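PDB 1WB7: superoxide dismutase [FE] from Sulfolobus solfataricus, which converts toxic superoxide radicals into hydrogen peroxide and molecular oxygen, using one iron ion per subunit of a homotetramer. Local coordinates for residues 84-89 / 163-168; 103-108 / 198-203; 121-126 / 167-172; 136-141 / 147-152. The protein carries 1 engineered substitution. All blocks are in the same frame, centred on the assembly; numbering follows the deposited sequence.

Contact 1 (84-89 / 163-168). With FE (Fe (III) ion), chain C.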
loop_
_atom_site.group_PDB
_atom_site.type_symbol
_atom_site.label_atom_id
_atom_site.label_comp_id
_atom_site.label_asym_id
_atom_site.label_seq_id
_atom_site.Cartn_x
_atom_site.Cartn_y
_atom_site.Cartn_z
ATOM N N HIS A 84 7.220 15.344 9.579
ATOM C CA HIS A 84 7.137 16.791 9.477
ATOM C C HIS A 84 8.168 17.428 10.407
ATOM O O HIS A 84 8.791 18.433 10.061
ATOM C CB HIS A 84 5.723 17.287 9.805
ATOM C CG HIS A 84 4.756 17.114 8.674
ATOM N ND1 HIS A 84 4.135 15.917 8.402
ATOM C CD2 HIS A 84 4.336 17.981 7.721
ATOM C CE1 HIS A 84 3.373 16.051 7.329
ATOM N NE2 HIS A 84 3.478 17.294 6.895
ATOM N N ALA A 85 8.360 16.828 11.579
ATOM C CA ALA A 85 9.331 17.340 12.539
ATOM C C ALA A 85 10.723 17.297 11.913
ATOM O O ALA A 85 11.541 18.183 12.139
ATOM C CB ALA A 85 9.303 16.506 13.819
ATOM N N LEU A 86 10.995 16.256 11.136
ATOM C CA LEU A 86 12.285 16.142 10.472
ATOM C C LEU A 86 12.353 17.163 9.347
ATOM O O LEU A 86 13.383 17.797 9.120
ATOM C CB LEU A 86 12.469 14.740 9.891
ATOM C CG LEU A 86 12.687 13.585 10.863
ATOM C CD1 LEU A 86 12.831 12.307 10.072
ATOM C CD2 LEU A 86 13.937 13.839 11.715
ATOM N N TYR A 87 11.235 17.314 8.649
ATOM C CA TYR A 87 11.123 18.237 7.528
ATOM C C TYR A 87 11.482 19.672 7.907
ATOM O O TYR A 87 12.279 20.311 7.223
ATOM C CB TYR A 87 9.699 18.162 6.983
ATOM C CG TYR A 87 9.413 19.043 5.790
ATOM C CD1 TYR A 87 10.134 18.910 4.601
ATOM C CD2 TYR A 87 8.369 19.969 5.832
ATOM C CE1 TYR A 87 9.812 19.675 3.481
ATOM C CE2 TYR A 87 8.040 20.736 4.722
ATOM C CZ TYR A 87 8.760 20.584 3.551
ATOM O OH TYR A 87 8.403 21.324 2.452
ATOM N N TRP A 88 10.896 20.177 8.995
ATOM C CA TRP A 88 11.160 21.547 9.447
ATOM C C TRP A 88 12.636 21.758 9.766
ATOM O O TRP A 88 13.222 22.765 9.373
ATOM C CB TRP A 88 10.351 21.878 10.707
ATOM C CG TRP A 88 8.891 21.653 10.584
ATOM C CD1 TRP A 88 8.092 21.000 11.478
ATOM C CD2 TRP A 88 8.045 22.046 9.498
ATOM N NE1 TRP A 88 6.801 20.956 11.013
ATOM C CE2 TRP A 88 6.744 21.590 9.799
ATOM C CE3 TRP A 88 8.260 22.735 8.297
ATOM C CZ2 TRP A 88 5.656 21.801 8.940
ATOM C CZ3 TRP A 88 7.176 22.944 7.440
ATOM C CH2 TRP A 88 5.894 22.478 7.768
ATOM N N GLU A 89 13.225 20.806 10.489
ATOM C CA GLU A 89 14.628 20.890 10.878
ATOM C C GLU A 89 15.574 20.641 9.709
ATOM O O GLU A 89 16.756 20.971 9.780
ATOM C CB GLU A 89 14.935 19.879 11.985
ATOM C CG GLU A 89 14.237 20.121 13.312
ATOM C CD GLU A 89 14.656 21.424 13.984
ATOM O OE1 GLU A 89 15.823 21.848 13.809
ATOM O OE2 GLU A 89 13.817 22.015 14.704
ATOM N N ILE A 163 16.876 2.712 10.118
ATOM C CA ILE A 163 17.917 3.667 9.750
ATOM C C ILE A 163 17.468 5.127 9.725
ATOM O O ILE A 163 16.300 5.433 9.480
ATOM C CB ILE A 163 18.590 3.294 8.403
ATOM C CG1 ILE A 163 17.559 3.237 7.282
ATOM C CG2 ILE A 163 19.292 1.950 8.541
ATOM C CD1 ILE A 163 18.159 2.822 5.966
ATOM N N PRO A 164 18.408 6.052 9.982
ATOM C CA PRO A 164 18.170 7.497 10.014
ATOM C C PRO A 164 17.981 8.208 8.679
ATOM O O PRO A 164 18.614 7.877 7.673
ATOM C CB PRO A 164 19.386 8.020 10.772
ATOM C CG PRO A 164 20.470 7.108 10.303
ATOM C CD PRO A 164 19.797 5.748 10.386
ATOM N N ILE A 165 17.100 9.200 8.702
ATOM C CA ILE A 165 16.796 10.030 7.545
ATOM C C ILE A 165 17.721 11.238 7.636
ATOM O O ILE A 165 17.775 11.920 8.669
ATOM C CB ILE A 165 15.316 10.490 7.583
ATOM C CG1 ILE A 165 14.408 9.286 7.301
ATOM C CG2 ILE A 165 15.080 11.632 6.597
ATOM C CD1 ILE A 165 12.955 9.507 7.661
ATOM N N ILE A 166 18.460 11.496 6.562
ATOM C CA ILE A 166 19.400 12.610 6.534
ATOM C C ILE A 166 18.820 13.777 5.763
ATOM O O ILE A 166 18.974 14.937 6.148
ATOM C CB ILE A 166 20.719 12.180 5.877
ATOM C CG1 ILE A 166 21.292 10.987 6.638
ATOM C CG2 ILE A 166 21.703 13.342 5.853
ATOM C CD1 ILE A 166 21.541 11.272 8.109
ATOM N N LEU A 167 18.146 13.450 4.670
ATOM C CA LEU A 167 17.515 14.435 3.806
ATOM C C LEU A 167 16.046 14.038 3.688
ATOM O O LEU A 167 15.736 12.867 3.498
ATOM C CB LEU A 167 18.153 14.389 2.416
ATOM C CG LEU A 167 18.761 15.625 1.762
ATOM C CD1 LEU A 167 18.862 15.363 0.260
ATOM C CD2 LEU A 167 17.916 16.860 2.028
ATOM N N ILE A 168 15.139 14.998 3.807
ATOM C CA ILE A 168 13.731 14.673 3.680
ATOM C C ILE A 168 12.963 15.762 2.951
ATOM O O ILE A 168 13.060 16.946 3.285
ATOM C CB ILE A 168 13.080 14.393 5.062
ATOM C CG1 ILE A 168 11.593 14.072 4.869
ATOM C CG2 ILE A 168 13.276 15.576 6.001
ATOM C CD1 ILE A 168 10.954 13.363 6.058
HETATM FE FE FE C . 3.297 17.905 4.862
HETATM O O HOH W 1 2.885 15.636 4.279
#

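Contact 2 (103-108 / 198-203)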
loop_
_atom_site.group_PDB
_atom_site.type_symbol
_atom_site.label_atom_id
_atom_site.label_comp_id
_atom_site.label_asym_id
_atom_site.label_seq_id
_atom_site.Cartn_x
_atom_site.Cartn_y
_atom_site.Cartn_z
ATOM N N GLY A 103 31.990 18.334 4.778
ATOM C CA GLY A 103 32.360 17.240 5.660
ATOM C C GLY A 103 32.163 15.829 5.140
ATOM O O GLY A 103 32.262 15.565 3.938
ATOM N N ALA A 104 31.883 14.915 6.064
ATOM C CA ALA A 104 31.682 13.509 5.738
ATOM C C ALA A 104 30.544 13.282 4.749
ATOM O O ALA A 104 30.640 12.420 3.871
ATOM C CB ALA A 104 31.424 12.711 7.018
ATOM N N LEU A 105 29.468 14.046 4.893
ATOM C CA LEU A 105 28.323 13.894 4.004
ATOM C C LEU A 105 28.745 14.115 2.553
ATOM O O LEU A 105 28.417 13.314 1.676
ATOM C CB LEU A 105 27.209 14.872 4.398
ATOM C CG LEU A 105 25.912 14.832 3.585
ATOM C CD1 LEU A 105 25.438 13.390 3.434
ATOM C CD2 LEU A 105 24.844 15.685 4.282
ATOM N N ALA A 106 29.487 15.191 2.305
ATOM C CA ALA A 106 29.952 15.497 0.958
ATOM C C ALA A 106 30.839 14.376 0.434
ATOM O O ALA A 106 30.719 13.972 -0.725
ATOM C CB ALA A 106 30.717 16.817 0.947
ATOM N N ASP A 107 31.721 13.857 1.283
ATOM C CA ASP A 107 32.616 12.792 0.854
ATOM C C ASP A 107 31.838 11.542 0.473
ATOM O O ASP A 107 32.100 10.939 -0.576
ATOM C CB ASP A 107 33.633 12.455 1.954
ATOM C CG ASP A 107 34.685 11.453 1.487
ATOM O OD1 ASP A 107 35.294 11.683 0.419
ATOM O OD2 ASP A 107 34.905 10.439 2.182
ATOM N N LEU A 108 30.886 11.147 1.316
ATOM C CA LEU A 108 30.081 9.965 1.020
ATOM C C LEU A 108 29.328 10.163 -0.290
ATOM O O LEU A 108 29.243 9.253 -1.112
ATOM C CB LEU A 108 29.073 9.683 2.144
ATOM C CG LEU A 108 29.589 9.054 3.436
ATOM C CD1 LEU A 108 28.418 8.746 4.355
ATOM C CD2 LEU A 108 30.350 7.776 3.113
ATOM N N ASP A 198 23.931 21.792 6.902
ATOM C CA ASP A 198 24.700 21.727 8.144
ATOM C C ASP A 198 24.029 20.768 9.121
ATOM O O ASP A 198 24.695 19.933 9.740
ATOM C CB ASP A 198 24.821 23.118 8.781
ATOM C CG ASP A 198 25.778 24.029 8.029
ATOM O OD1 ASP A 198 25.873 25.223 8.395
ATOM O OD2 ASP A 198 26.441 23.558 7.077
ATOM N N ALA A 199 22.712 20.884 9.270
ATOM C CA ALA A 199 21.989 19.994 10.174
ATOM C C ALA A 199 22.165 18.566 9.669
ATOM O O ALA A 199 22.362 17.640 10.455
ATOM C CB ALA A 199 20.507 20.364 10.218
ATOM N N ALA A 200 22.112 18.399 8.350
ATOM C CA ALA A 200 22.276 17.083 7.743
ATOM C C ALA A 200 23.639 16.484 8.092
ATOM O O ALA A 200 23.728 15.324 8.492
ATOM C CB ALA A 200 22.121 17.178 6.229
ATOM N N GLU A 201 24.697 17.278 7.938
ATOM C CA GLU A 201 26.053 16.818 8.243
ATOM C C GLU A 201 26.152 16.468 9.720
ATOM O O GLU A 201 26.795 15.486 10.103
ATOM C CB GLU A 201 27.083 17.910 7.924
ATOM C CG GLU A 201 27.340 18.132 6.445
ATOM C CD GLU A 201 28.542 19.033 6.206
ATOM O OE1 GLU A 201 29.616 18.750 6.781
ATOM O OE2 GLU A 201 28.416 20.017 5.444
ATOM N N LYS A 202 25.508 17.288 10.544
ATOM C CA LYS A 202 25.502 17.086 11.984
ATOM C C LYS A 202 24.829 15.758 12.333
ATOM O O LYS A 202 25.356 14.982 13.128
ATOM C CB LYS A 202 24.762 18.242 12.666
ATOM C CG LYS A 202 25.348 18.671 14.001
ATOM C CD LYS A 202 25.449 20.191 14.068
ATOM C CE LYS A 202 26.272 20.729 12.889
ATOM N NZ LYS A 202 26.234 22.218 12.755
ATOM N N LYS A 203 23.665 15.494 11.742
ATOM C CA LYS A 203 22.963 14.245 12.023
ATOM C C LYS A 203 23.777 13.046 11.548
ATOM O O LYS A 203 23.895 12.055 12.261
ATOM C CB LYS A 203 21.586 14.232 11.355
ATOM C CG LYS A 203 20.741 13.025 11.744
ATOM C CD LYS A 203 19.307 13.161 11.255
ATOM C CE LYS A 203 18.440 12.009 11.757
ATOM N NZ LYS A 203 17.027 12.145 11.288
HETATM O O HOH W 2 29.480 15.813 6.900
#

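Contact 3 (121-126 / 167-172). With FE (Fe (III) ion), chain C.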
loop_
_atom_site.group_PDB
_atom_site.type_symbol
_atom_site.label_atom_id
_atom_site.label_comp_id
_atom_site.label_asym_id
_atom_site.label_seq_id
_atom_site.Cartn_x
_atom_site.Cartn_y
_atom_site.Cartn_z
ATOM N N GLN A 121 20.732 15.488 -9.243
ATOM C CA GLN A 121 19.980 15.043 -10.410
ATOM C C GLN A 121 19.189 13.777 -10.125
ATOM O O GLN A 121 17.986 13.715 -10.376
ATOM C CB GLN A 121 20.917 14.756 -11.585
ATOM C CG GLN A 121 21.588 15.963 -12.184
ATOM C CD GLN A 121 22.338 15.600 -13.446
ATOM O OE1 GLN A 121 23.192 14.718 -13.440
ATOM N NE2 GLN A 121 22.013 16.274 -14.543
ATOM N N VAL A 122 19.876 12.764 -9.609
ATOM C CA VAL A 122 19.241 11.489 -9.303
ATOM C C VAL A 122 18.147 11.632 -8.250
ATOM O O VAL A 122 17.097 10.998 -8.358
ATOM C CB VAL A 122 20.283 10.454 -8.830
ATOM C CG1 VAL A 122 19.599 9.153 -8.435
ATOM C CG2 VAL A 122 21.289 10.205 -9.944
ATOM N N PHE A 123 18.381 12.471 -7.246
ATOM C CA PHE A 123 17.395 12.670 -6.188
ATOM C C PHE A 123 16.165 13.380 -6.735
ATOM O O PHE A 123 15.033 13.011 -6.434
ATOM C CB PHE A 123 17.978 13.510 -5.048
ATOM C CG PHE A 123 17.139 13.493 -3.800
ATOM C CD1 PHE A 123 17.213 12.422 -2.910
ATOM C CD2 PHE A 123 16.248 14.524 -3.531
ATOM C CE1 PHE A 123 16.412 12.379 -1.774
ATOM C CE2 PHE A 123 15.439 14.491 -2.398
ATOM C CZ PHE A 123 15.519 13.415 -1.516
ATOM N N THR A 124 16.401 14.417 -7.524
ATOM C CA THR A 124 15.325 15.192 -8.113
ATOM C C THR A 124 14.497 14.289 -9.025
ATOM O O THR A 124 13.267 14.318 -9.003
ATOM C CB THR A 124 15.904 16.381 -8.906
ATOM O OG1 THR A 124 16.592 17.250 -8.000
ATOM C CG2 THR A 124 14.804 17.165 -9.611
ATOM N N GLU A 125 15.185 13.466 -9.804
ATOM C CA GLU A 125 14.534 12.542 -10.724
ATOM C C GLU A 125 13.675 11.542 -9.957
ATOM O O GLU A 125 12.534 11.261 -10.335
ATOM C CB GLU A 125 15.599 11.794 -11.527
ATOM C CG GLU A 125 15.059 10.804 -12.536
ATOM C CD GLU A 125 16.154 9.913 -13.106
ATOM O OE1 GLU A 125 17.343 10.288 -13.011
ATOM O OE2 GLU A 125 15.823 8.844 -13.655
ATOM N N THR A 126 14.228 11.008 -8.874
ATOM C CA THR A 126 13.521 10.027 -8.069
ATOM C C THR A 126 12.339 10.670 -7.351
ATOM O O THR A 126 11.262 10.082 -7.271
ATOM C CB THR A 126 14.472 9.367 -7.052
ATOM O OG1 THR A 126 15.558 8.751 -7.758
ATOM C CG2 THR A 126 13.752 8.299 -6.255
ATOM N N LEU A 167 18.146 13.450 4.670
ATOM C CA LEU A 167 17.515 14.435 3.806
ATOM C C LEU A 167 16.046 14.038 3.688
ATOM O O LEU A 167 15.736 12.867 3.498
ATOM C CB LEU A 167 18.153 14.389 2.416
ATOM C CG LEU A 167 18.761 15.625 1.762
ATOM C CD1 LEU A 167 18.862 15.363 0.260
ATOM C CD2 LEU A 167 17.916 16.860 2.028
ATOM N N ILE A 168 15.139 14.998 3.807
ATOM C CA ILE A 168 13.731 14.673 3.680
ATOM C C ILE A 168 12.963 15.762 2.951
ATOM O O ILE A 168 13.060 16.946 3.285
ATOM C CB ILE A 168 13.080 14.393 5.062
ATOM C CG1 ILE A 168 11.593 14.072 4.869
ATOM C CG2 ILE A 168 13.276 15.576 6.001
ATOM C CD1 ILE A 168 10.954 13.363 6.058
ATOM N N LEU A 169 12.211 15.349 1.933
ATOM C CA LEU A 169 11.410 16.273 1.134
ATOM C C LEU A 169 9.936 15.876 1.171
ATOM O O LEU A 169 9.583 14.757 0.799
ATOM C CB LEU A 169 11.902 16.267 -0.315
ATOM C CG LEU A 169 11.031 16.975 -1.357
ATOM C CD1 LEU A 169 10.949 18.465 -1.049
ATOM C CD2 LEU A 169 11.628 16.750 -2.746
ATOM N N ASP A 170 9.080 16.790 1.618
ATOM C CA ASP A 170 7.644 16.526 1.683
ATOM C C ASP A 170 7.024 16.662 0.290
ATOM O O ASP A 170 7.158 17.700 -0.364
ATOM C CB ASP A 170 6.961 17.516 2.632
ATOM C CG ASP A 170 5.495 17.183 2.869
ATOM O OD1 ASP A 170 4.966 16.264 2.206
ATOM O OD2 ASP A 170 4.866 17.843 3.721
ATOM N N GLU A 171 6.335 15.619 -0.160
ATOM C CA GLU A 171 5.715 15.668 -1.470
ATOM C C GLU A 171 4.193 15.569 -1.460
ATOM O O GLU A 171 3.586 15.221 -2.466
ATOM C CB GLU A 171 6.312 14.594 -2.385
ATOM C CG GLU A 171 7.775 14.847 -2.725
ATOM C CD GLU A 171 8.292 13.923 -3.808
ATOM O OE1 GLU A 171 7.839 14.046 -4.968
ATOM O OE2 GLU A 171 9.147 13.072 -3.495
ATOM N N PHE A 172 3.575 15.853 -0.316
ATOM C CA PHE A 172 2.119 15.865 -0.258
ATOM C C PHE A 172 1.794 17.179 -0.951
ATOM O O PHE A 172 2.608 18.099 -0.942
ATOM C CB PHE A 172 1.608 15.904 1.185
ATOM C CG PHE A 172 1.229 14.555 1.728
ATOM C CD1 PHE A 172 2.197 13.570 1.923
ATOM C CD2 PHE A 172 -0.100 14.260 2.023
ATOM C CE1 PHE A 172 1.842 12.304 2.408
ATOM C CE2 PHE A 172 -0.465 13.000 2.504
ATOM C CZ PHE A 172 0.507 12.020 2.698
HETATM FE FE FE C . 3.297 17.905 4.862
HETATM O O HOH W 1 2.885 15.636 4.279
#

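Contact 4 (136-141 / 147-152)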
loop_
_atom_site.group_PDB
_atom_site.type_symbol
_atom_site.label_atom_id
_atom_site.label_comp_id
_atom_site.label_asym_id
_atom_site.label_seq_id
_atom_site.Cartn_x
_atom_site.Cartn_y
_atom_site.Cartn_z
ATOM N N ALA A 136 10.287 12.046 -0.246
ATOM C CA ALA A 136 11.519 11.609 -0.884
ATOM C C ALA A 136 12.549 11.811 0.220
ATOM O O ALA A 136 12.624 12.889 0.816
ATOM C CB ALA A 136 11.843 12.476 -2.086
ATOM N N VAL A 137 13.320 10.775 0.525
ATOM C CA VAL A 137 14.320 10.899 1.574
ATOM C C VAL A 137 15.657 10.295 1.189
ATOM O O VAL A 137 15.756 9.474 0.279
ATOM C CB VAL A 137 13.879 10.192 2.889
ATOM C CG1 VAL A 137 12.567 10.769 3.400
ATOM C CG2 VAL A 137 13.750 8.696 2.657
ATOM N N LEU A 138 16.688 10.725 1.901
ATOM C CA LEU A 138 18.020 10.190 1.715
ATOM C C LEU A 138 18.334 9.571 3.065
ATOM O O LEU A 138 18.378 10.265 4.090
ATOM C CB LEU A 138 19.040 11.284 1.403
ATOM C CG LEU A 138 20.442 10.694 1.214
ATOM C CD1 LEU A 138 20.423 9.759 0.008
ATOM C CD2 LEU A 138 21.468 11.805 1.016
ATOM N N TYR A 139 18.506 8.258 3.070
ATOM C CA TYR A 139 18.823 7.536 4.288
ATOM C C TYR A 139 20.319 7.354 4.394
ATOM O O TYR A 139 21.047 7.433 3.403
ATOM C CB TYR A 139 18.263 6.113 4.263
ATOM C CG TYR A 139 16.802 5.934 4.559
ATOM C CD1 TYR A 139 16.286 6.217 5.819
ATOM C CD2 TYR A 139 15.948 5.396 3.600
ATOM C CE1 TYR A 139 14.956 5.961 6.120
ATOM C CE2 TYR A 139 14.613 5.135 3.891
ATOM C CZ TYR A 139 14.126 5.418 5.153
ATOM O OH TYR A 139 12.816 5.132 5.451
ATOM N N TYR A 140 20.770 7.111 5.616
ATOM C CA TYR A 140 22.146 6.759 5.821
ATOM C C TYR A 140 21.951 5.363 6.391
ATOM O O TYR A 140 21.497 5.210 7.524
ATOM C CB TYR A 140 22.870 7.619 6.857
ATOM C CG TYR A 140 24.244 7.038 7.115
ATOM C CD1 TYR A 140 25.158 6.885 6.068
ATOM C CD2 TYR A 140 24.597 6.544 8.369
ATOM C CE1 TYR A 140 26.385 6.244 6.259
ATOM C CE2 TYR A 140 25.828 5.904 8.573
ATOM C CZ TYR A 140 26.709 5.756 7.513
ATOM O OH TYR A 140 27.899 5.081 7.691
ATOM N N ASP A 141 22.239 4.343 5.596
ATOM C CA ASP A 141 22.082 2.990 6.083
ATOM C C ASP A 141 23.303 2.700 6.950
ATOM O O ASP A 141 24.426 2.624 6.449
ATOM C CB ASP A 141 22.015 2.002 4.920
ATOM C CG ASP A 141 21.802 0.583 5.383
ATOM O OD1 ASP A 141 22.007 -0.349 4.571
ATOM O OD2 ASP A 141 21.425 0.400 6.561
ATOM N N LEU A 147 24.179 5.806 1.276
ATOM C CA LEU A 147 23.271 6.937 1.369
ATOM C C LEU A 147 22.172 6.475 0.406
ATOM O O LEU A 147 22.261 6.688 -0.802
ATOM C CB LEU A 147 23.941 8.220 0.865
ATOM C CG LEU A 147 24.998 8.830 1.792
ATOM C CD1 LEU A 147 25.683 10.006 1.102
ATOM C CD2 LEU A 147 24.333 9.273 3.099
ATOM N N GLN A 148 21.163 5.805 0.955
ATOM C CA GLN A 148 20.057 5.243 0.180
ATOM C C GLN A 148 18.879 6.177 -0.066
ATOM O O GLN A 148 18.243 6.667 0.876
ATOM C CB GLN A 148 19.552 3.970 0.877
ATOM C CG GLN A 148 18.414 3.247 0.164
ATOM C CD GLN A 148 18.822 2.706 -1.190
ATOM O OE1 GLN A 148 19.705 1.852 -1.290
ATOM N NE2 GLN A 148 18.185 3.207 -2.244
ATOM N N ILE A 149 18.584 6.411 -1.341
ATOM C CA ILE A 149 17.457 7.256 -1.719
ATOM C C ILE A 149 16.177 6.416 -1.637
ATOM O O ILE A 149 16.196 5.216 -1.893
ATOM C CB ILE A 149 17.605 7.780 -3.164
ATOM C CG1 ILE A 149 18.718 8.830 -3.234
ATOM C CG2 ILE A 149 16.292 8.372 -3.636
ATOM C CD1 ILE A 149 19.078 9.240 -4.655
ATOM N N MET A 150 15.068 7.048 -1.274
ATOM C CA MET A 150 13.806 6.336 -1.180
ATOM C C MET A 150 12.638 7.297 -1.269
ATOM O O MET A 150 12.742 8.451 -0.857
ATOM C CB MET A 150 13.731 5.569 0.146
ATOM C CG MET A 150 12.459 4.742 0.353
ATOM S SD MET A 150 12.180 3.501 -0.933
ATOM C CE MET A 150 13.730 2.591 -0.876
ATOM N N THR A 151 11.534 6.824 -1.841
ATOM C CA THR A 151 10.323 7.630 -1.912
ATOM C C THR A 151 9.280 6.893 -1.075
ATOM O O THR A 151 9.151 5.667 -1.163
ATOM C CB THR A 151 9.782 7.807 -3.369
ATOM O OG1 THR A 151 9.665 6.529 -4.009
ATOM C CG2 THR A 151 10.695 8.718 -4.184
ATOM N N PHE A 152 8.569 7.645 -0.241
ATOM C CA PHE A 152 7.512 7.091 0.605
ATOM C C PHE A 152 6.189 7.406 -0.086
ATOM O O PHE A 152 6.061 8.437 -0.749
ATOM C CB PHE A 152 7.453 7.788 1.975
ATOM C CG PHE A 152 8.674 7.604 2.839
ATOM C CD1 PHE A 152 8.825 8.373 3.995
ATOM C CD2 PHE A 152 9.670 6.686 2.512
ATOM C CE1 PHE A 152 9.948 8.236 4.811
ATOM C CE2 PHE A 152 10.794 6.542 3.324
ATOM C CZ PHE A 152 10.936 7.318 4.475
#

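Contact 1 (84-89 / 163-168)
Leu86 and Tyr87, near the end of helix 67-89, pack against Ile165 and Ile168. This apolar seam joins the alpha-hairpin domain of an iron/manganese superoxide dismutase to its C-terminal domain. The contact is purely van der Waals, with no hydrogen bond between the segments. The side chains of Leu86 and Ile165 cross at about a right angle, and their two CD1 methyls meet at 3.7 Å. Ile168 works instead against the helix backbone: its CG2 lies 3.7 Å from Tyr87 CA and 3.8 Å from Leu86 C. The torsion of Ile168 explains this, because CG1 stands opposite the backbone N (chi1 179°) and CG2 is left between N and the carbonyl carbon, facing the helix. Ile168 O then lies in the plane of the Tyr87 ring, at its edge, 3.8 Å from Tyr87 CD1.

Ile165 and Ile168 can both face the helix because the strand is broken between them by a classic beta bulge, in which Ile166 and Leu167 both pair with Leu138. Further out, the Tyr87 hydroxyl is hydrogen-bonded to that of Tyr187. His84 takes no part in the seam; its imidazole binds the iron together with His33, Asp170 and His174. A hydrogen bond between His84 ND1 and Gly80 O helps fix the turn of the imidazole, whose NE2 binds the iron at 2.1 Å.

Contact 2 (103-108 / 198-203)
The carboxylate of Glu201 is the flat group that takes part in this crossing of two helices of the C-terminal domain, and it is turned toward the first turn of helix 103-113. Its OE1 comes within 3.1 Å of Gly103 N, but the angle is too poor for a hydrogen bond; it also lies 3.3 Å from Gly103 CA, an approach made possible by the missing side chain at Gly103. The other oxygen, OE2, accepts a hydrogen bond from Gly102 N. Water 2 completes the link, accepting from Leu105 N at 2.7 Å and donating to Glu201 OE1 at 2.9 Å. A negative group placed here probably interacts favourably with the helix start.

The segment axes pass 8.5 Å apart at 88°, so the helices cross nearly perpendicularly and touch over a small patch. Glu201 starts beside its own backbone N (chi1 -74°) and runs on extended, which carries its acid group across while its CG rests 3.9 Å from Leu105 CB. Replacing Glu201 with an alanine would probably leave Gly102 N and water 2 without their carboxylate acceptor and expose one flank of Leu105.

Beneath this polar layer the contact is apolar and more buried. With CG opposite the backbone N (chi1 -179°), Leu105 reaches over to helix 197-205, where its CD2 meets Ala200 CB at 3.7 Å.

Contact 3 (121-126 / 167-172)
Within the C-terminal alpha/beta domain of the dismutase, Phe123 of helix 116-128 packs on Leu167 and Leu169, in a part of the chain that leads directly to the iron site. The Phe123 ring carries the whole contact. Leu167 CD1 sits over the centre of one face, 4.2 Å above the ring plane, in an arrangement of methyl over aromatic face. Leu169 CD2 comes in obliquely and is 4.4 Å from Phe123 CE2. Both distances indicate relaxed apolar packing, and no hydrogen bond crosses between the segments. Leu167 and Leu169 point to the helix while Ile168 points away; Leu167 comes from a beta bulge and Leu169 from the strand after it. Trp191 of helix 184-191 also touches both leucines, so they are packed by two helices.

The helix has an internal tie of its own. Thr126 OG1 donates to Val122 O at 2.8 Å, and Thr126 N bonds the same oxygen from the opposite face of its carbonyl plane. Thr126 in turn packs on Ile149 and on Ile67 of the second subunit.

One residue beyond Leu169, Asp170 extends its carboxylate to the metal. Its CG lies opposite its backbone N (chi1 -173°), and Asp170 OD2 binds the iron at 1.9 Å beside His33, His84, His174 and a water at 2.4 Å. An Asx turn helps fix the rotation of the carboxylate: Phe172 N donates to Asp170 OD1 at 2.9 Å in a nearly straight bond (171°), arriving 40° out of the carboxylate plane.

Contact 4 (136-141 / 147-152)
Val137 and Met150 form a hydrogen-bonded pair at the heart of an antiparallel beta hairpin made by strands 134-140 and 147-153. Among the backbone bonds, Val137 N donates to Met150 O at 2.8 Å and nearly straight (170°), whereas the return bond from Met150 N to Val137 O is 3.0 Å and more bent (146°). Tyr139 N reaches Gln148 O at 2.7 Å; the return bond from Gln148 N to Tyr139 O is weak.

The aromatic contacts lie on the face of Val137, Tyr139 and Met150. Tyr139 and Phe152 approach from opposite directions, and the Tyr139 hydroxyl stands at the edge of the Phe152 ring, Tyr139 OH 3.0 Å from Phe152 CZ. Val137 CG2 touches both rings, 3.6 Å from Phe152 CZ and over a face of Tyr139 near its rim. Tyr139 OH also accepts from Ile160 N, and a leucine in place of this tyrosine would probably leave that amide without its acceptor and the Phe152 edge without its neighbour.

The other face is mainly aliphatic: Leu138 CD1 touches Ile149 CG1 at 3.8 Å and Leu147 CB at 3.9 Å, and Leu147 CD2 also lies at the edge of the Tyr140 ring.

Helices 103-113 and 116-128 cover the face of Leu138 and Ile149; strand 165-170 flanks strand 134-140 across from 147-153, and the second subunit packs on Gln148, Met150 and Thr151.

Contacts 1, 3 and 4 are buried, whereas contact 2 is only partly so: its centre lies about 18 Å from the centre of the chain, and it has a water linking the Glu201 carboxylate to a helix backbone. Contact 4 differs in being held by backbone hydrogen bonds; contacts 1 and 3 are apolar and share Leu167 and Ile168. In them strand 165-170 meets helix 67-89 through Ile165 and Ile168 and helix 116-128 through Leu167 and Leu169, while strand 134-140 of contact 4 is its sheet neighbour. Both contacts 1 and 3 supply an iron ligand, His84 and Asp170. Contact 2 joins this core through Lys203, which bonds Ile165 O, and through Leu108, which packs on Leu147 and Tyr140.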